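Local coordinates for catalase-3 (Neurospora crassa, PDB 4AJ9), which uses heme to break down hydrogen peroxide into oxygen and water, probably protecting the fungal cell from its toxic effects, at residues A274-D279 with L297-A302; A647-G652 with L671-V676. All blocks are in the same frame, centred on the assembly; numbering follows the deposited sequence.

Contact 1 (A274-D279 with L297-A302); sequences AVQLID and LPEEFA
Q276 reaches across from its strand and grips the 297-302 loop with its carboxamide, the sole hydrogen-bonding side chain between the two segments. Its CB points toward the loop, and beyond CG the chain runs extended (chi2 176°), which carries the amide out to the loop backbone. On the way Q276 CB lies 4.2 Å from A302 O, and CG and CD each 3.4 Å from that same oxygen. At the tip both N-H bonds of NE2 are spent on carbonyls: one runs to A302 O at 2.6 Å, in that carbonyl's plane, and the other to L297 O at 2.9 Å, from above the plane of that carbonyl and off its lone pairs. Both acceptors lie almost in the glutamine's own amide plane, and both bonds are nearly straight, at 170° and 171°. On the other branch OE1 accepts from H229 and from a water 2.6 Å away, which in turn takes the N-H of L297. A glutamine suits this buried place because its uncharged amide both donates and accepts. Beside it, I278 and L297 meet tip to tip, CG1 to CD2 at 3.6 Å. A buried glutamine thus ties the long connection between antiparallel strands 270-278 and 305-314 to the catalase beta-barrel.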
ATOM      1  N   ALA C 274       5.181  25.606 -30.271  1.00  8.52           N
ATOM      2  CA  ALA C 274       4.661  25.810 -31.612  1.00 11.46           C
ATOM      3  C   ALA C 274       3.662  24.713 -31.917  1.00  6.70           C
ATOM      4  O   ALA C 274       3.698  23.641 -31.300  1.00  9.12           O
ATOM      5  CB  ALA C 274       5.793  25.803 -32.626  1.00  8.30           C
ATOM      6  N   VAL C 275       2.768  24.980 -32.861  1.00  6.87           N
ATOM      7  CA  VAL C 275       1.764  23.996 -33.259  1.00  8.03           C
ATOM      8  C   VAL C 275       1.684  23.865 -34.775  1.00 10.99           C
ATOM      9  O   VAL C 275       1.936  24.816 -35.520  1.00  9.29           O
ATOM     10  CB  VAL C 275       0.352  24.380 -32.770  1.00 11.34           C
ATOM     11  CG1 VAL C 275       0.240  24.237 -31.240  1.00  7.09           C
ATOM     12  CG2 VAL C 275      -0.003  25.792 -33.222  1.00  8.53           C
ATOM     13  N   GLN C 276       1.330  22.676 -35.226  1.00  7.21           N
ATOM     14  CA  GLN C 276       0.846  22.519 -36.584  1.00  8.34           C
ATOM     15  C   GLN C 276      -0.662  22.439 -36.446  1.00  8.23           C
ATOM     16  O   GLN C 276      -1.157  21.786 -35.540  1.00  5.49           O
ATOM     17  CB  GLN C 276       1.409  21.247 -37.208  1.00 10.24           C
ATOM     18  CG  GLN C 276       2.912  21.324 -37.461  1.00  9.92           C
ATOM     19  CD  GLN C 276       3.476  20.023 -38.001  1.00 13.62           C
ATOM     20  OE1 GLN C 276       3.627  19.046 -37.264  1.00 12.01           O
ATOM     21  NE2 GLN C 276       3.795  20.005 -39.291  1.00  5.64           N
ATOM     22  N   LEU C 277      -1.391  23.120 -37.322  1.00  7.71           N
ATOM     23  CA  LEU C 277      -2.843  23.129 -37.249  1.00  7.80           C
ATOM     24  C   LEU C 277      -3.434  22.526 -38.524  1.00 14.00           C
ATOM     25  O   LEU C 277      -3.082  22.933 -39.628  1.00 13.40           O
ATOM     26  CB  LEU C 277      -3.349  24.559 -37.016  1.00 13.62           C
ATOM     27  CG  LEU C 277      -2.896  25.154 -35.677  1.00 11.93           C
ATOM     28  CD1 LEU C 277      -3.192  26.650 -35.542  1.00 13.42           C
ATOM     29  CD2 LEU C 277      -3.542  24.372 -34.537  1.00  8.78           C
ATOM     30  N   ILE C 278      -4.313  21.536 -38.375  1.00 10.75           N
ATOM     31  CA  ILE C 278      -4.893  20.873 -39.541  1.00  9.62           C
ATOM     32  C   ILE C 278      -6.426  20.891 -39.496  1.00 11.89           C
ATOM     33  O   ILE C 278      -7.027  20.642 -38.452  1.00  8.00           O
ATOM     34  CB  ILE C 278      -4.382  19.412 -39.688  1.00 12.20           C
ATOM     35  CG1 ILE C 278      -2.851  19.341 -39.579  1.00  9.65           C
ATOM     36  CG2 ILE C 278      -4.825  18.818 -41.035  1.00  8.10           C
ATOM     37  CD1 ILE C 278      -2.316  19.245 -38.161  1.00  7.59           C
ATOM     38  N   ASP C 279      -7.054  21.201 -40.628  1.00  6.63           N
ATOM     39  CA  ASP C 279      -8.513  21.116 -40.749  1.00 11.31           C
ATOM     40  C   ASP C 279      -9.005  19.709 -40.414  1.00  8.53           C
ATOM     41  O   ASP C 279      -8.381  18.721 -40.794  1.00  8.84           O
ATOM     42  CB  ASP C 279      -8.949  21.435 -42.181  1.00 13.49           C
ATOM     43  CG  ASP C 279      -8.686  22.882 -42.571  1.00 17.39           C
ATOM     44  OD1 ASP C 279      -8.609  23.748 -41.667  1.00 10.99           O
ATOM     45  OD2 ASP C 279      -8.581  23.143 -43.790  1.00 10.68           O
ATOM     46  N   LEU C 297       3.889  14.912 -39.286  1.00  5.38           N
ATOM     47  CA  LEU C 297       3.433  15.731 -40.403  1.00 12.57           C
ATOM     48  C   LEU C 297       4.575  16.597 -40.925  1.00  8.47           C
ATOM     49  O   LEU C 297       5.022  17.512 -40.235  1.00 10.27           O
ATOM     50  CB  LEU C 297       2.263  16.614 -39.960  1.00 10.68           C
ATOM     51  CG  LEU C 297       1.609  17.504 -41.022  1.00  9.90           C
ATOM     52  CD1 LEU C 297       1.008  16.666 -42.122  1.00  6.29           C
ATOM     53  CD2 LEU C 297       0.542  18.376 -40.381  1.00 11.01           C
ATOM     54  N   PRO C 298       5.059  16.309 -42.147  1.00 10.77           N
ATOM     55  CA  PRO C 298       6.140  17.122 -42.712  1.00 11.03           C
ATOM     56  C   PRO C 298       5.824  18.611 -42.614  1.00  9.60           C
ATOM     57  O   PRO C 298       4.695  19.016 -42.880  1.00 14.98           O
ATOM     58  CB  PRO C 298       6.177  16.667 -44.168  1.00 10.93           C
ATOM     59  CG  PRO C 298       5.775  15.231 -44.090  1.00 15.60           C
ATOM     60  CD  PRO C 298       4.725  15.161 -43.010  1.00 10.76           C
ATOM     61  N   GLU C 299       6.804  19.416 -42.216  1.00  8.86           N
ATOM     62  CA  GLU C 299       6.584  20.843 -42.035  1.00 12.44           C
ATOM     63  C   GLU C 299       6.306  21.559 -43.349  1.00 12.39           C
ATOM     64  O   GLU C 299       5.804  22.678 -43.354  1.00 14.31           O
ATOM     65  CB  GLU C 299       7.774  21.483 -41.322  1.00 14.69           C
ATOM     66  CG  GLU C 299       7.793  21.146 -39.835  1.00  8.67           C
ATOM     67  CD  GLU C 299       8.998  21.685 -39.128  1.00 14.34           C
ATOM     68  OE1 GLU C 299       9.388  22.837 -39.418  1.00 18.35           O
ATOM     69  OE2 GLU C 299       9.550  20.947 -38.283  1.00 15.92           O
ATOM     70  N   GLU C 300       6.631  20.905 -44.458  1.00 13.10           N
ATOM     71  CA  GLU C 300       6.352  21.463 -45.775  1.00 14.20           C
ATOM     72  C   GLU C 300       4.851  21.558 -45.995  1.00 14.31           C
ATOM     73  O   GLU C 300       4.383  22.418 -46.737  1.00 14.00           O
ATOM     74  CB  GLU C 300       6.983  20.607 -46.884  1.00 12.30           C
ATOM     75  CG  GLU C 300       8.497  20.712 -46.988  1.00  9.89           C
ATOM     76  CD  GLU C 300       9.229  19.845 -45.974  1.00 14.03           C
ATOM     77  OE1 GLU C 300       8.623  18.895 -45.442  1.00 13.24           O
ATOM     78  OE2 GLU C 300      10.420  20.116 -45.714  1.00 10.49           O
ATOM     79  N   PHE C 301       4.102  20.659 -45.358  1.00 10.43           N
ATOM     80  CA  PHE C 301       2.647  20.611 -45.509  1.00  9.21           C
ATOM     81  C   PHE C 301       1.933  21.523 -44.521  1.00 11.35           C
ATOM     82  O   PHE C 301       0.869  22.064 -44.816  1.00 19.32           O
ATOM     83  CB  PHE C 301       2.126  19.182 -45.310  1.00 12.96           C
ATOM     84  CG  PHE C 301       2.731  18.168 -46.241  1.00 17.81           C
ATOM     85  CD1 PHE C 301       3.208  18.539 -47.485  1.00 24.95           C
ATOM     86  CD2 PHE C 301       2.811  16.836 -45.869  1.00 15.01           C
ATOM     87  CE1 PHE C 301       3.763  17.599 -48.334  1.00 22.07           C
ATOM     88  CE2 PHE C 301       3.358  15.887 -46.720  1.00 19.26           C
ATOM     89  CZ  PHE C 301       3.835  16.270 -47.951  1.00 20.59           C
ATOM     90  N   ALA C 302       2.508  21.668 -43.333  1.00 10.75           N
ATOM     91  CA  ALA C 302       1.909  22.483 -42.278  1.00 12.25           C
ATOM     92  C   ALA C 302       3.034  23.017 -41.412  1.00 10.80           C
ATOM     93  O   ALA C 302       3.611  22.277 -40.604  1.00 11.65           O
ATOM     94  CB  ALA C 302       0.939  21.658 -41.449  1.00 11.62           C
TER
HETATM   95  O   HOH W   1       4.270  16.582 -37.003  1.00 13.67           O

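Contact 2 (A647-G652 with L671-V676); sequences AGVYAG and LERFAV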
ATOM      1  N   ALA C 647      40.192  21.011 -39.521  1.00 15.87           N
ATOM      2  CA  ALA C 647      38.953  21.646 -39.107  1.00 19.86           C
ATOM      3  C   ALA C 647      38.708  21.301 -37.638  1.00 14.71           C
ATOM      4  O   ALA C 647      38.851  20.146 -37.243  1.00 14.89           O
ATOM      5  CB  ALA C 647      37.800  21.163 -39.968  1.00 27.22           C
ATOM      6  N   GLY C 648      38.376  22.305 -36.834  1.00 14.71           N
ATOM      7  CA  GLY C 648      38.079  22.087 -35.430  1.00 14.88           C
ATOM      8  C   GLY C 648      39.322  21.960 -34.578  1.00 12.22           C
ATOM      9  O   GLY C 648      39.240  21.601 -33.401  1.00 13.20           O
ATOM     10  N   VAL C 649      40.481  22.236 -35.174  1.00 14.68           N
ATOM     11  CA  VAL C 649      41.738  22.229 -34.432  1.00 13.13           C
ATOM     12  C   VAL C 649      42.335  23.626 -34.482  1.00 15.97           C
ATOM     13  O   VAL C 649      42.483  24.198 -35.556  1.00 18.80           O
ATOM     14  CB  VAL C 649      42.749  21.212 -35.001  1.00 14.57           C
ATOM     15  CG1 VAL C 649      44.062  21.293 -34.229  1.00 14.28           C
ATOM     16  CG2 VAL C 649      42.172  19.791 -34.948  1.00 12.35           C
ATOM     17  N   TYR C 650      42.656  24.183 -33.318  1.00  9.26           N
ATOM     18  CA  TYR C 650      43.124  25.556 -33.260  1.00  9.73           C
ATOM     19  C   TYR C 650      44.456  25.653 -32.542  1.00 18.69           C
ATOM     20  O   TYR C 650      44.606  25.180 -31.420  1.00 22.61           O
ATOM     21  CB  TYR C 650      42.080  26.438 -32.580  1.00 12.44           C
ATOM     22  CG  TYR C 650      40.714  26.221 -33.157  1.00 12.84           C
ATOM     23  CD1 TYR C 650      40.311  26.883 -34.310  1.00 15.57           C
ATOM     24  CD2 TYR C 650      39.838  25.318 -32.578  1.00 10.05           C
ATOM     25  CE1 TYR C 650      39.062  26.666 -34.851  1.00 15.88           C
ATOM     26  CE2 TYR C 650      38.595  25.091 -33.111  1.00 13.89           C
ATOM     27  CZ  TYR C 650      38.208  25.765 -34.244  1.00 15.88           C
ATOM     28  OH  TYR C 650      36.954  25.533 -34.769  1.00 14.43           O
ATOM     29  N   ALA C 651      45.425  26.271 -33.202  1.00 18.66           N
ATOM     30  CA  ALA C 651      46.745  26.435 -32.621  1.00  9.72           C
ATOM     31  C   ALA C 651      47.211  27.841 -32.916  1.00 22.77           C
ATOM     32  O   ALA C 651      46.957  28.367 -33.996  1.00 24.89           O
ATOM     33  CB  ALA C 651      47.714  25.410 -33.204  1.00 19.37           C
ATOM     34  N   GLY C 652      47.880  28.453 -31.952  1.00 26.15           N
ATOM     35  CA  GLY C 652      48.367  29.808 -32.110  1.00 28.81           C
ATOM     36  C   GLY C 652      48.422  30.510 -30.773  1.00 20.84           C
ATOM     37  O   GLY C 652      48.523  29.863 -29.728  1.00 16.38           O
ATOM     38  N   LEU C 671      32.332  16.749 -38.101  1.00 13.98           N
ATOM     39  CA  LEU C 671      31.958  15.462 -38.676  1.00 14.60           C
ATOM     40  C   LEU C 671      32.945  14.941 -39.716  1.00 14.44           C
ATOM     41  O   LEU C 671      32.809  13.811 -40.194  1.00 11.37           O
ATOM     42  CB  LEU C 671      30.558  15.548 -39.291  1.00 15.70           C
ATOM     43  CG  LEU C 671      29.430  15.937 -38.335  1.00 20.57           C
ATOM     44  CD1 LEU C 671      28.083  15.953 -39.073  1.00 20.80           C
ATOM     45  CD2 LEU C 671      29.391  14.990 -37.144  1.00 16.44           C
ATOM     46  N   GLU C 672      33.940  15.747 -40.068  1.00 16.53           N
ATOM     47  CA  GLU C 672      34.930  15.285 -41.034  1.00 15.29           C
ATOM     48  C   GLU C 672      35.806  14.206 -40.425  1.00 20.40           C
ATOM     49  O   GLU C 672      36.544  13.530 -41.135  1.00 18.73           O
ATOM     50  CB  GLU C 672      35.787  16.437 -41.563  1.00 24.51           C
ATOM     51  CG  GLU C 672      36.016  17.551 -40.573  1.00 34.12           C
ATOM     52  CD  GLU C 672      34.856  18.524 -40.528  1.00 30.57           C
ATOM     53  OE1 GLU C 672      34.554  19.141 -41.571  1.00 38.29           O
ATOM     54  OE2 GLU C 672      34.251  18.674 -39.451  1.00 37.61           O
ATOM     55  N   ARG C 673      35.707  14.037 -39.108  1.00 12.35           N
ATOM     56  CA  ARG C 673      36.566  13.097 -38.383  1.00 15.63           C
ATOM     57  C   ARG C 673      35.983  11.693 -38.309  1.00 14.44           C
ATOM     58  O   ARG C 673      36.552  10.805 -37.664  1.00 18.58           O
ATOM     59  CB  ARG C 673      36.839  13.610 -36.970  1.00 16.13           C
ATOM     60  CG  ARG C 673      37.501  14.973 -36.949  1.00 15.05           C
ATOM     61  CD  ARG C 673      37.878  15.398 -35.542  1.00 11.31           C
ATOM     62  NE  ARG C 673      38.143  16.830 -35.515  1.00 10.71           N
ATOM     63  CZ  ARG C 673      38.087  17.590 -34.429  1.00 17.08           C
ATOM     64  NH1 ARG C 673      37.790  17.059 -33.251  1.00 10.56           N
ATOM     65  NH2 ARG C 673      38.336  18.889 -34.528  1.00 13.30           N
ATOM     66  N   PHE C 674      34.851  11.490 -38.975  1.00 10.44           N
ATOM     67  CA  PHE C 674      34.170  10.204 -38.941  1.00 11.12           C
ATOM     68  C   PHE C 674      34.078   9.550 -40.309  1.00 16.64           C
ATOM     69  O   PHE C 674      33.502  10.116 -41.236  1.00 20.15           O
ATOM     70  CB  PHE C 674      32.780  10.370 -38.332  1.00 14.33           C
ATOM     71  CG  PHE C 674      32.819  10.924 -36.947  1.00 15.18           C
ATOM     72  CD1 PHE C 674      32.857  12.291 -36.742  1.00 10.26           C
ATOM     73  CD2 PHE C 674      32.881  10.079 -35.848  1.00  9.80           C
ATOM     74  CE1 PHE C 674      32.918  12.813 -35.465  1.00 10.06           C
ATOM     75  CE2 PHE C 674      32.947  10.602 -34.567  1.00 10.13           C
ATOM     76  CZ  PHE C 674      32.963  11.965 -34.380  1.00  8.19           C
ATOM     77  N   ALA C 675      34.653   8.356 -40.417  1.00 14.84           N
ATOM     78  CA  ALA C 675      34.650   7.595 -41.662  1.00 17.90           C
ATOM     79  C   ALA C 675      33.238   7.191 -42.091  1.00 19.07           C
ATOM     80  O   ALA C 675      32.447   6.705 -41.284  1.00 19.37           O
ATOM     81  CB  ALA C 675      35.523   6.347 -41.513  1.00 15.86           C
ATOM     82  N   VAL C 676      32.938   7.383 -43.370  1.00 17.39           N
ATOM     83  CA  VAL C 676      31.686   6.920 -43.957  1.00 12.66           C
ATOM     84  C   VAL C 676      31.969   5.680 -44.797  1.00 20.46           C
ATOM     85  O   VAL C 676      33.071   5.535 -45.324  1.00 16.47           O
ATOM     86  CB  VAL C 676      31.039   7.999 -44.841  1.00 17.39           C
ATOM     87  CG1 VAL C 676      29.849   7.427 -45.587  1.00 28.08           C
ATOM     88  CG2 VAL C 676      30.612   9.182 -43.998  1.00 19.50           C
TER
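With CG of R673 anti to its carbonyl carbon (chi1 -58°) and the chain drawn out straight as far as NE (chi2 -175°, chi3 -164°), the guanidinium is carried from the 3-10 turn 671-673 to the backbone just ahead of strand 649-652. There NH2 donates to A647 O at 3.0 Å, on a lone pair and within the guanidinium plane. G648 O also lies near the edge of the group, 3.1 Å from NH2. An arginine fits because its flat tip carries several N-H groups and can serve several carbonyls at once: NH1 donates to the backbone oxygens of K625 and Y621. Glycine suits position 648, where phi is positive and a CB would run into NH2. Nearby, CB of A647 rests 4.0 Å from CD of E672. A leucine in place of R673 would probably leave the carbonyls of A647, K625 and Y621 without these N-H donors and the chain end less firmly tied to the sheet. The domain, characteristic of long catalases, is related by sequence to class I glutaminase-like domains. The turn follows helix 654-667 and returns the chain to strand 649-652, outermost within this chain in the parallel sheet and paired with strand 627-630, while L671 packs against helix 454-468.

How the contacts relate
Contacts 1 and 2 lie in series along the chain, the first in the catalase core and the second in the C-terminal region that marks the long catalases. Their centres are 37 Å apart and their nearest atoms about 19 Å, and they do not touch. The side chain of Q276 in contact 1 is about 14 Å from a heme, too far to touch it, and both contacts lie away from the active site. They also differ in setting. Contact 1 is buried and joins a strand of an antiparallel sheet to a loop, whereas contact 2 is partly buried and joins the start of a parallel strand to a 3-10 turn. In both, a long polar side chain ties separate backbone segments together.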